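Local coordinates for malonyl CoA-acyl carrier protein transacylase (Burkholderia pseudomallei, PDB 3G87), which probably transfers the malonyl group from malonyl-CoA to holo-acyl carrier protein, releasing free CoA, at residues 95-98 and 99-102; 70-73 and 74-77; 255-258 and 259-263; 284-287 and 288-291; 56-59 and 60-63. All coordinates share one frame; numbering follows the deposited sequence.

Contact 1. Residues 95-98 and 99-102; sequences EFNA and LLAA
The amide of L99 gives its hydrogen to the carbonyl oxygen of E95 in a nearly straight bond, L99 N to E95 O 2.9 Å with an N-H...O angle of 174°. This is the first of four i to i+4 bonds in the last turns of helix 94-101, which follows the GxSxG sequence that probably forms the nucleophile elbow of this acyltransferase. L99 turns CG beside its own backbone N (chi1 -64°), and that brings CG back to 3.4 Å from E95 O, the same oxygen its amide uses. One residue on, L100 N reaches F96 O at 3.0 Å, and L100 CB rests 3.5 Å from that same F96 O. A101 N bonds to N97 O. The ladder finishes at A102, whose N lies 2.9 Å from A98 O but with the N-H bent to 131° as the helix gives out. E95 holds N226 N and the hydroxyl of Y232 through its two carboxylate oxygens; N97 ND2 donates to Y67 O, and N97 OD1 accepts from N70 ND2. F96 packs on helix 107-123, L100 on helix 59-81, and A98, L99 and A102 on V223 of strand 223-224.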
# COMPACT_ATOMS: atom_id res chain seq x y z
N GLU A 95 -3.48 0.74 3.19
CA GLU A 95 -4.31 0.00 4.10
C GLU A 95 -4.68 0.83 5.34
O GLU A 95 -5.75 0.72 5.85
CB GLU A 95 -3.66 -1.34 4.42
CG GLU A 95 -4.34 -2.22 5.35
CD GLU A 95 -4.02 -3.67 5.16
OE1 GLU A 95 -3.55 -4.32 6.06
OE2 GLU A 95 -4.27 -4.19 4.13
N PHE A 96 -3.78 1.68 5.76
CA PHE A 96 -4.03 2.60 6.80
C PHE A 96 -5.14 3.56 6.51
O PHE A 96 -5.90 3.80 7.35
CB PHE A 96 -2.77 3.33 7.17
CG PHE A 96 -1.85 2.51 7.95
CD1 PHE A 96 -1.93 2.46 9.30
CD2 PHE A 96 -0.92 1.74 7.33
CE1 PHE A 96 -1.11 1.69 9.97
CE2 PHE A 96 -0.12 1.00 8.02
CZ PHE A 96 -0.20 0.96 9.34
N ASN A 97 -5.23 4.06 5.30
CA ASN A 97 -6.38 4.86 4.89
C ASN A 97 -7.70 4.08 4.75
O ASN A 97 -8.75 4.68 4.92
CB ASN A 97 -6.11 5.56 3.58
CG ASN A 97 -4.99 6.53 3.70
OD1 ASN A 97 -3.86 6.24 3.27
ND2 ASN A 97 -5.30 7.72 4.25
N ALA A 98 -7.64 2.80 4.37
CA ALA A 98 -8.83 1.88 4.38
C ALA A 98 -9.36 1.71 5.81
O ALA A 98 -10.56 1.83 6.05
CB ALA A 98 -8.46 0.48 3.81
N LEU A 99 -8.46 1.39 6.74
CA LEU A 99 -8.81 1.26 8.16
C LEU A 99 -9.36 2.59 8.70
O LEU A 99 -10.35 2.58 9.46
CB LEU A 99 -7.61 0.78 8.99
CG LEU A 99 -7.07 -0.63 8.69
CD1 LEU A 99 -5.75 -0.94 9.45
CD2 LEU A 99 -8.18 -1.70 9.01
N LEU A 100 -8.78 3.72 8.25
CA LEU A 100 -9.30 5.04 8.63
C LEU A 100 -10.77 5.22 8.19
O LEU A 100 -11.63 5.56 8.99
CB LEU A 100 -8.44 6.15 8.05
CG LEU A 100 -8.97 7.55 8.30
CD1 LEU A 100 -9.04 7.90 9.79
CD2 LEU A 100 -8.10 8.62 7.52
N ALA A 101 -11.04 4.98 6.89
CA ALA A 101 -12.38 5.07 6.34
C ALA A 101 -13.32 4.05 6.91
O ALA A 101 -14.49 4.25 6.81
CB ALA A 101 -12.36 4.97 4.82
N ALA A 102 -12.83 2.97 7.53
CA ALA A 102 -13.71 2.01 8.22
C ALA A 102 -13.98 2.42 9.67
O ALA A 102 -14.75 1.75 10.38
CB ALA A 102 -13.12 0.59 8.18

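Contact 2. Residues 70-73 and 74-77; sequences NALT and YYAK
A71 and Y75 stand one turn apart in the long α-helix 59-81 of the acyltransferase domain, and the contact is the regular i to i+4 pattern of that helix with two tyrosines set on it. The backbone bonds come first. Y74 N goes to N70 O, Y75 N to A71 O, A76 N to L72 O and K77 N to T73 O. The tightest is A76 N to L72 O at 2.7 Å, and all four are close to straight, so the helix runs through this region without a break.

Contacts of ring atoms with a carbonyl oxygen form the second group. Y75 keeps CG beside its backbone N (chi1 -60°), which folds the ring back along the preceding turn and leaves CD2 3.1 Å from A71 O, in an oblique approach. Y74 has CG anti to N (chi1 161°), which sends its ring on a different course from that of Y75; A71 O lies at its edge, near the ring plane, 3.9 Å from CD2. A71 O therefore accepts the Y75 amide, meets the Y75 ring closely and has Y74 CB 3.3 Å away, with the Y74 ring further off.

Apolar packing is lighter. Two side chains of the previous turn touch adjoining atoms of the Y75 ring, L72 CD1 lying 4.3 Å from Y75 CD2. Beyond the segments, Y74 packs on F9 and F11 of strand 6-11, L72 faces helices 25-28 and 30-40, and T73 OG1 bonds back to V69 O. Next to CD2, Y75 CE2 meets the A71 methyl, CB, at 4.1 Å.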
# COMPACT_ATOMS: atom_id res chain seq x y z
N ASN A 70 -3.91 10.70 0.75
CA ASN A 70 -5.00 9.77 0.55
C ASN A 70 -6.19 10.19 1.41
O ASN A 70 -7.32 10.22 0.94
CB ASN A 70 -4.58 8.35 0.94
CG ASN A 70 -3.61 7.74 -0.03
OD1 ASN A 70 -3.25 8.33 -1.07
ND2 ASN A 70 -3.16 6.53 0.30
N ALA A 71 -5.97 10.48 2.69
CA ALA A 71 -7.07 10.89 3.57
C ALA A 71 -7.83 12.12 3.10
O ALA A 71 -9.05 12.16 3.12
CB ALA A 71 -6.51 11.15 4.97
N LEU A 72 -7.11 13.17 2.75
CA LEU A 72 -7.76 14.42 2.39
C LEU A 72 -8.59 14.23 1.13
O LEU A 72 -9.75 14.65 1.09
CB LEU A 72 -6.69 15.49 2.21
CG LEU A 72 -6.48 16.41 3.45
CD1 LEU A 72 -6.51 15.70 4.82
CD2 LEU A 72 -5.21 17.21 3.29
N THR A 73 -8.02 13.54 0.15
CA THR A 73 -8.73 13.15 -1.06
C THR A 73 -9.99 12.38 -0.70
O THR A 73 -11.06 12.68 -1.22
CB THR A 73 -7.89 12.28 -1.92
OG1 THR A 73 -6.66 12.93 -2.14
CG2 THR A 73 -8.56 12.09 -3.27
N TYR A 74 -9.86 11.43 0.22
CA TYR A 74 -11.02 10.68 0.70
C TYR A 74 -12.11 11.59 1.34
O TYR A 74 -13.28 11.50 0.99
CB TYR A 74 -10.55 9.60 1.64
CG TYR A 74 -11.62 9.05 2.54
CD1 TYR A 74 -12.57 8.10 2.07
CD2 TYR A 74 -11.68 9.44 3.90
CE1 TYR A 74 -13.58 7.63 2.95
CE2 TYR A 74 -12.67 8.96 4.73
CZ TYR A 74 -13.59 8.07 4.26
OH TYR A 74 -14.52 7.63 5.13
N TYR A 75 -11.72 12.48 2.26
CA TYR A 75 -12.66 13.49 2.77
C TYR A 75 -13.24 14.41 1.70
O TYR A 75 -14.44 14.65 1.71
CB TYR A 75 -12.05 14.32 3.87
CG TYR A 75 -11.58 13.53 5.09
CD1 TYR A 75 -12.44 12.61 5.76
CD2 TYR A 75 -10.28 13.68 5.57
CE1 TYR A 75 -12.00 11.90 6.86
CE2 TYR A 75 -9.84 12.96 6.66
CZ TYR A 75 -10.70 12.10 7.31
OH TYR A 75 -10.20 11.45 8.41
N ALA A 76 -12.44 14.88 0.75
CA ALA A 76 -13.02 15.66 -0.34
C ALA A 76 -14.09 14.83 -1.08
O ALA A 76 -15.20 15.28 -1.33
CB ALA A 76 -11.92 16.18 -1.36
N LYS A 77 -13.73 13.63 -1.48
CA LYS A 77 -14.65 12.77 -2.14
C LYS A 77 -15.93 12.57 -1.34
O LYS A 77 -17.01 12.64 -1.91
CB LYS A 77 -13.99 11.43 -2.39
CG LYS A 77 -14.90 10.40 -3.03
CD LYS A 77 -15.04 10.73 -4.49
CE LYS A 77 -15.92 9.72 -5.16
NZ LYS A 77 -15.97 10.15 -6.60

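Contact 3. Residues 255-258 and 259-263; sequences IRYL and LALAA
I255 and L259 open the contact, one turn apart on helix 251-264. The L259 amide bonds to the carbonyl of I255, with L259 N 2.9 Å from I255 O. With chi1 at -63° the leucine sets CG beside its backbone N, and CG then lies 3.6 Å from I255 O; the branch point also comes within 4.4 Å of I255 CG2, a loose apolar touch.

A260 follows with a straight bond from its N to R256 O, and its methyl rests on that same oxygen, CB to R256 O 3.6 Å.

L261 carries the clearest side-chain meeting. Its N bonds to Y257 O at 3.0 Å, and both residues put CG anti to N (chi1 -163° in L261, 175° in Y257), so the two side chains run side by side in the same direction. The methyl CD2 of L261 approaches the Y257 ring obliquely, 4.1 Å from CE2. A262 N completes the ladder on L258 O.

The helix presents distinct sides: L258, L259 and A262 lie on strand 269-273, L258 and L261 reach F87 of strand 87-90, and I255 meets helix 279-289, while A260 is exposed. Across this contact every hydrogen bond is made by the backbone and the side chains meet by van der Waals contact alone: the polar bonds serve the helix's own regularity, and its apolar side chains are left to pack on the two strands and the neighbouring helix.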
# COMPACT_ATOMS: atom_id res chain seq x y z
N ILE A 255 -8.46 -7.86 -4.85
CA ILE A 255 -9.34 -7.43 -5.90
C ILE A 255 -10.21 -8.57 -6.39
O ILE A 255 -11.39 -8.45 -6.42
CB ILE A 255 -8.56 -6.83 -7.09
CG1 ILE A 255 -7.71 -5.68 -6.62
CG2 ILE A 255 -9.45 -6.42 -8.20
CD1 ILE A 255 -8.45 -4.57 -6.12
N ARG A 256 -9.61 -9.66 -6.80
CA ARG A 256 -10.35 -10.86 -7.25
C ARG A 256 -11.39 -11.36 -6.20
O ARG A 256 -12.50 -11.80 -6.54
CB ARG A 256 -9.36 -11.98 -7.62
CG ARG A 256 -8.78 -11.79 -9.02
CD ARG A 256 -7.75 -12.90 -9.38
NE ARG A 256 -7.53 -13.03 -10.82
CZ ARG A 256 -6.64 -13.86 -11.38
NH1 ARG A 256 -5.84 -14.64 -10.63
NH2 ARG A 256 -6.53 -13.92 -12.71
N TYR A 257 -11.03 -11.28 -4.92
CA TYR A 257 -12.00 -11.60 -3.90
C TYR A 257 -13.18 -10.64 -4.00
O TYR A 257 -14.31 -11.07 -3.86
CB TYR A 257 -11.39 -11.54 -2.48
CG TYR A 257 -12.41 -11.75 -1.37
CD1 TYR A 257 -12.89 -13.03 -1.08
CD2 TYR A 257 -12.92 -10.67 -0.63
CE1 TYR A 257 -13.85 -13.23 -0.06
CE2 TYR A 257 -13.87 -10.86 0.42
CZ TYR A 257 -14.32 -12.15 0.71
OH TYR A 257 -15.26 -12.39 1.72
N LEU A 258 -12.94 -9.36 -4.25
CA LEU A 258 -14.07 -8.44 -4.39
C LEU A 258 -14.89 -8.73 -5.61
O LEU A 258 -16.11 -8.65 -5.52
CB LEU A 258 -13.65 -6.96 -4.42
CG LEU A 258 -12.98 -6.60 -3.08
CD1 LEU A 258 -12.23 -5.27 -3.11
CD2 LEU A 258 -13.95 -6.72 -1.90
N LEU A 259 -14.24 -9.03 -6.74
CA LEU A 259 -14.97 -9.37 -7.98
C LEU A 259 -15.93 -10.56 -7.81
O LEU A 259 -17.08 -10.47 -8.23
CB LEU A 259 -13.99 -9.63 -9.13
CG LEU A 259 -13.10 -8.44 -9.55
CD1 LEU A 259 -12.18 -8.83 -10.65
CD2 LEU A 259 -13.92 -7.22 -9.98
N ALA A 260 -15.45 -11.64 -7.18
CA ALA A 260 -16.25 -12.85 -6.85
C ALA A 260 -17.38 -12.57 -5.84
O ALA A 260 -18.49 -13.10 -5.96
CB ALA A 260 -15.35 -13.96 -6.32
N LEU A 261 -17.10 -11.75 -4.85
CA LEU A 261 -18.16 -11.37 -3.93
C LEU A 261 -19.32 -10.60 -4.62
O LEU A 261 -20.50 -10.90 -4.37
CB LEU A 261 -17.58 -10.58 -2.79
CG LEU A 261 -18.48 -10.47 -1.55
CD1 LEU A 261 -18.97 -11.88 -1.07
CD2 LEU A 261 -17.74 -9.72 -0.44
N ALA A 262 -19.01 -9.64 -5.46
CA ALA A 262 -20.01 -8.91 -6.20
C ALA A 262 -20.88 -9.84 -7.02
O ALA A 262 -22.04 -9.68 -7.09
CB ALA A 262 -19.39 -7.91 -7.04
N ALA A 263 -20.25 -10.82 -7.62
CA ALA A 263 -20.93 -11.72 -8.50
C ALA A 263 -21.88 -12.64 -7.73
O ALA A 263 -23.01 -12.80 -8.10
CB ALA A 263 -19.94 -12.49 -9.35

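Contact 4. Residues 284-287 and 288-291; sequences VHTI and RRQT
The C-terminal end of helix 279-289 is where V284-I287 meets R288-T291: Q290 is the first residue to leave helical geometry, and T291 turns back with a positive phi. Three backbone bonds finish the helix, from R288 N to V284 O (3.0 Å), from R289 N to H285 O and from Q290 N to T286 O. R288 starts beside its own N (chi1 -63°), which draws its chain along V284; CG sits 3.4 Å from V284 O and CD 4.0 Å from V284 CG1, before the guanidinium goes on to I269 O. T286 and Q290 also run alongside each other, with the threonine methyl CG2 3.3 Å from Q290 OE1. On the solvent side H285 NE2 lies at the edge of the R289 guanidinium, not bonded to it. The buried side carries V284 and I287, packed on I255 of helix 251-264, and T286, I287 and Q290 touch T159 of strand 153-159. Past the last backbone bond a side chain takes over: the T291 hydroxyl receives a hydrogen bond from R256 NE and gives its own hydrogen to the next carbonyl, T291 OG1 to I287 O at 2.9 Å, arriving from 40° above the carbonyl plane.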
# COMPACT_ATOMS: atom_id res chain seq x y z
N VAL A 284 -6.37 -2.50 -11.37
CA VAL A 284 -7.69 -3.08 -11.39
C VAL A 284 -8.15 -3.36 -12.84
O VAL A 284 -8.70 -4.43 -13.11
CB VAL A 284 -8.72 -2.24 -10.64
CG1 VAL A 284 -10.14 -2.80 -10.89
CG2 VAL A 284 -8.40 -2.21 -9.15
N HIS A 285 -7.90 -2.45 -13.78
CA HIS A 285 -8.28 -2.73 -15.17
C HIS A 285 -7.62 -4.03 -15.64
O HIS A 285 -8.28 -4.88 -16.27
CB HIS A 285 -8.02 -1.57 -16.15
CG HIS A 285 -8.22 -1.96 -17.59
ND1 HIS A 285 -9.45 -2.37 -18.09
CD2 HIS A 285 -7.35 -2.06 -18.62
CE1 HIS A 285 -9.32 -2.69 -19.36
NE2 HIS A 285 -8.06 -2.52 -19.71
N THR A 286 -6.35 -4.21 -15.29
CA THR A 286 -5.57 -5.36 -15.77
C THR A 286 -6.04 -6.67 -15.16
O THR A 286 -6.25 -7.64 -15.87
CB THR A 286 -4.05 -5.17 -15.56
OG1 THR A 286 -3.62 -4.00 -16.30
CG2 THR A 286 -3.29 -6.42 -16.03
N ILE A 287 -6.30 -6.66 -13.88
CA ILE A 287 -6.89 -7.73 -13.16
C ILE A 287 -8.21 -8.18 -13.78
O ILE A 287 -8.37 -9.31 -14.08
CB ILE A 287 -7.03 -7.39 -11.65
CG1 ILE A 287 -5.68 -7.39 -10.98
CG2 ILE A 287 -7.80 -8.39 -10.96
CD1 ILE A 287 -5.53 -6.41 -10.03
N ARG A 288 -9.13 -7.25 -13.98
CA ARG A 288 -10.42 -7.52 -14.59
C ARG A 288 -10.33 -8.06 -16.03
O ARG A 288 -11.04 -8.92 -16.38
CB ARG A 288 -11.36 -6.31 -14.54
CG ARG A 288 -11.78 -5.85 -13.16
CD ARG A 288 -12.84 -4.80 -13.13
NE ARG A 288 -14.12 -5.43 -13.02
CZ ARG A 288 -15.22 -4.90 -12.55
NH1 ARG A 288 -16.23 -5.65 -12.49
NH2 ARG A 288 -15.32 -3.69 -12.17
N ARG A 289 -9.43 -7.54 -16.82
CA ARG A 289 -9.23 -8.03 -18.16
C ARG A 289 -8.76 -9.47 -18.16
O ARG A 289 -9.13 -10.23 -18.99
CB ARG A 289 -8.25 -7.14 -18.90
CG ARG A 289 -8.42 -7.10 -20.36
CD ARG A 289 -7.25 -6.48 -21.06
NE ARG A 289 -5.99 -7.19 -20.90
CZ ARG A 289 -4.94 -6.71 -20.26
NH1 ARG A 289 -5.02 -5.53 -19.71
NH2 ARG A 289 -3.81 -7.41 -20.17
N GLN A 290 -7.94 -9.82 -17.19
CA GLN A 290 -7.52 -11.17 -16.95
C GLN A 290 -8.66 -11.71 -16.09
O GLN A 290 -9.66 -11.10 -16.00
CB GLN A 290 -6.10 -11.20 -16.36
CG GLN A 290 -4.98 -10.47 -17.24
CD GLN A 290 -3.61 -10.13 -16.55
OE1 GLN A 290 -3.57 -9.68 -15.43
NE2 GLN A 290 -2.52 -10.30 -17.26
N THR A 291 -8.62 -12.86 -15.49
CA THR A 291 -9.81 -13.24 -14.72
C THR A 291 -11.11 -13.43 -15.55
O THR A 291 -12.04 -12.63 -15.48
CB THR A 291 -10.14 -12.23 -13.55
OG1 THR A 291 -8.98 -11.83 -12.82
CG2 THR A 291 -11.03 -12.89 -12.60

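Contact 5. Residues 56-59 and 60-63; sequences LGRT and QFTQ
Two bent side chains bring R58 and Q60 together: R58 starts beside its backbone N (chi1 -55°) and turns again at chi3, while Q60 places CG between its N and carbonyl carbon (chi1 60°) and folds at chi2. This is the N-terminus of helix 59-81, with R58 at the N-cap position. The NE2 end of the Q60 amide stands over one face of the R58 guanidinium, the two planes 74° apart. Q60 NE2 and R58 NH2 are 3.4 Å apart, but both are donors, so this is packing without a hydrogen bond. F61 runs alongside R58 and also meets the guanidinium over a face, CE2 to NH1 4.1 Å.

In the backbone, R58 O takes two amide hydrogens. F61 N comes at 2.8 Å and T62 N at 3.0 Å, from opposite faces of the carbonyl plane, so the oxygen is held between them. The next rung, Q63 N to T59 O, is weak at 3.5 Å.

L56 and F61 both pack on L47 of helix 44-50, and T59 and Q60 touch S122 of helix 107-123, which ties the helix start to its neighbours. T62 turns its hydroxyl back toward L56 O, modelled so close that the bond is doubtful in detail. A water also gives a hydrogen to that hydroxyl, 2.8 Å from T62 OG1, and makes a weaker link to G57 O.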
# COMPACT_ATOMS: atom_id res chain seq x y z
N LEU A 56 10.40 13.17 -0.64
CA LEU A 56 9.25 12.35 -0.94
C LEU A 56 9.55 10.88 -1.23
O LEU A 56 8.80 10.04 -0.87
CB LEU A 56 8.39 12.97 -2.04
CG LEU A 56 7.32 14.01 -1.68
CD1 LEU A 56 6.68 14.55 -2.87
CD2 LEU A 56 6.29 13.62 -0.65
N GLY A 57 10.68 10.59 -1.84
CA GLY A 57 11.08 9.22 -2.12
C GLY A 57 11.75 8.40 -1.00
O GLY A 57 12.05 7.18 -1.16
N ARG A 58 12.01 9.04 0.14
CA ARG A 58 12.62 8.31 1.27
C ARG A 58 11.48 7.86 2.20
O ARG A 58 10.68 8.68 2.61
CB ARG A 58 13.63 9.19 1.95
CG ARG A 58 14.71 9.72 0.98
CD ARG A 58 15.40 10.89 1.56
NE ARG A 58 16.18 10.42 2.69
CZ ARG A 58 16.62 11.18 3.69
NH1 ARG A 58 16.37 12.51 3.70
NH2 ARG A 58 17.33 10.61 4.68
N THR A 59 11.40 6.57 2.49
CA THR A 59 10.18 5.94 3.07
C THR A 59 9.68 6.62 4.38
O THR A 59 8.53 6.60 4.68
CB THR A 59 10.34 4.33 3.20
OG1 THR A 59 9.05 3.66 3.23
CG2 THR A 59 11.11 3.95 4.41
N GLN A 60 10.56 7.26 5.14
CA GLN A 60 10.08 7.84 6.40
C GLN A 60 9.22 9.04 6.09
O GLN A 60 8.40 9.40 6.89
CB GLN A 60 11.25 8.16 7.37
CG GLN A 60 12.30 9.15 6.86
CD GLN A 60 13.36 8.52 5.92
OE1 GLN A 60 13.07 7.59 5.12
NE2 GLN A 60 14.58 9.02 6.02
N PHE A 61 9.36 9.61 4.90
CA PHE A 61 8.55 10.75 4.47
C PHE A 61 7.46 10.35 3.46
O PHE A 61 6.33 10.81 3.53
CB PHE A 61 9.43 11.87 3.83
CG PHE A 61 10.46 12.46 4.78
CD1 PHE A 61 10.08 13.35 5.78
CD2 PHE A 61 11.82 12.12 4.67
CE1 PHE A 61 11.03 13.86 6.66
CE2 PHE A 61 12.75 12.64 5.52
CZ PHE A 61 12.37 13.48 6.53
N THR A 62 7.78 9.50 2.54
CA THR A 62 6.80 9.00 1.60
C THR A 62 5.48 8.56 2.23
O THR A 62 4.44 8.83 1.72
CB THR A 62 7.33 7.79 0.86
OG1 THR A 62 8.63 8.05 0.39
CG2 THR A 62 6.48 7.50 -0.29
N GLN A 63 5.59 7.87 3.34
CA GLN A 63 4.48 7.21 3.99
C GLN A 63 3.48 8.15 4.65
O GLN A 63 2.32 8.04 4.39
CB GLN A 63 4.98 6.11 4.91
CG GLN A 63 5.33 4.80 4.22
CD GLN A 63 5.54 3.67 5.16
OE1 GLN A 63 6.56 3.04 5.14
NE2 GLN A 63 4.60 3.43 6.02
O HOH W 1 9.10 5.59 -0.93

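Along the chain the order is contact 5, 2, 1, 3, 4. Contacts 5 and 2 share helix 59-81, one at its start and one further along, with centres about 20 Å apart. Contact 1, on helix 94-101, touches contact 2 (centres about 11 Å apart), so these two helices pack directly beside the probable nucleophile elbow. Contacts 3 and 4 form a second pair, centres about 12 Å apart, where helices 251-264 and 279-289 lie together against strand 269-273 at the edge of the parallel sheet. The centres of contacts 3 and 5 are about 32 Å apart, on opposite sides of the chain's centre. Both pairs are thus direct helix-helix packings within the acyltransferase domain.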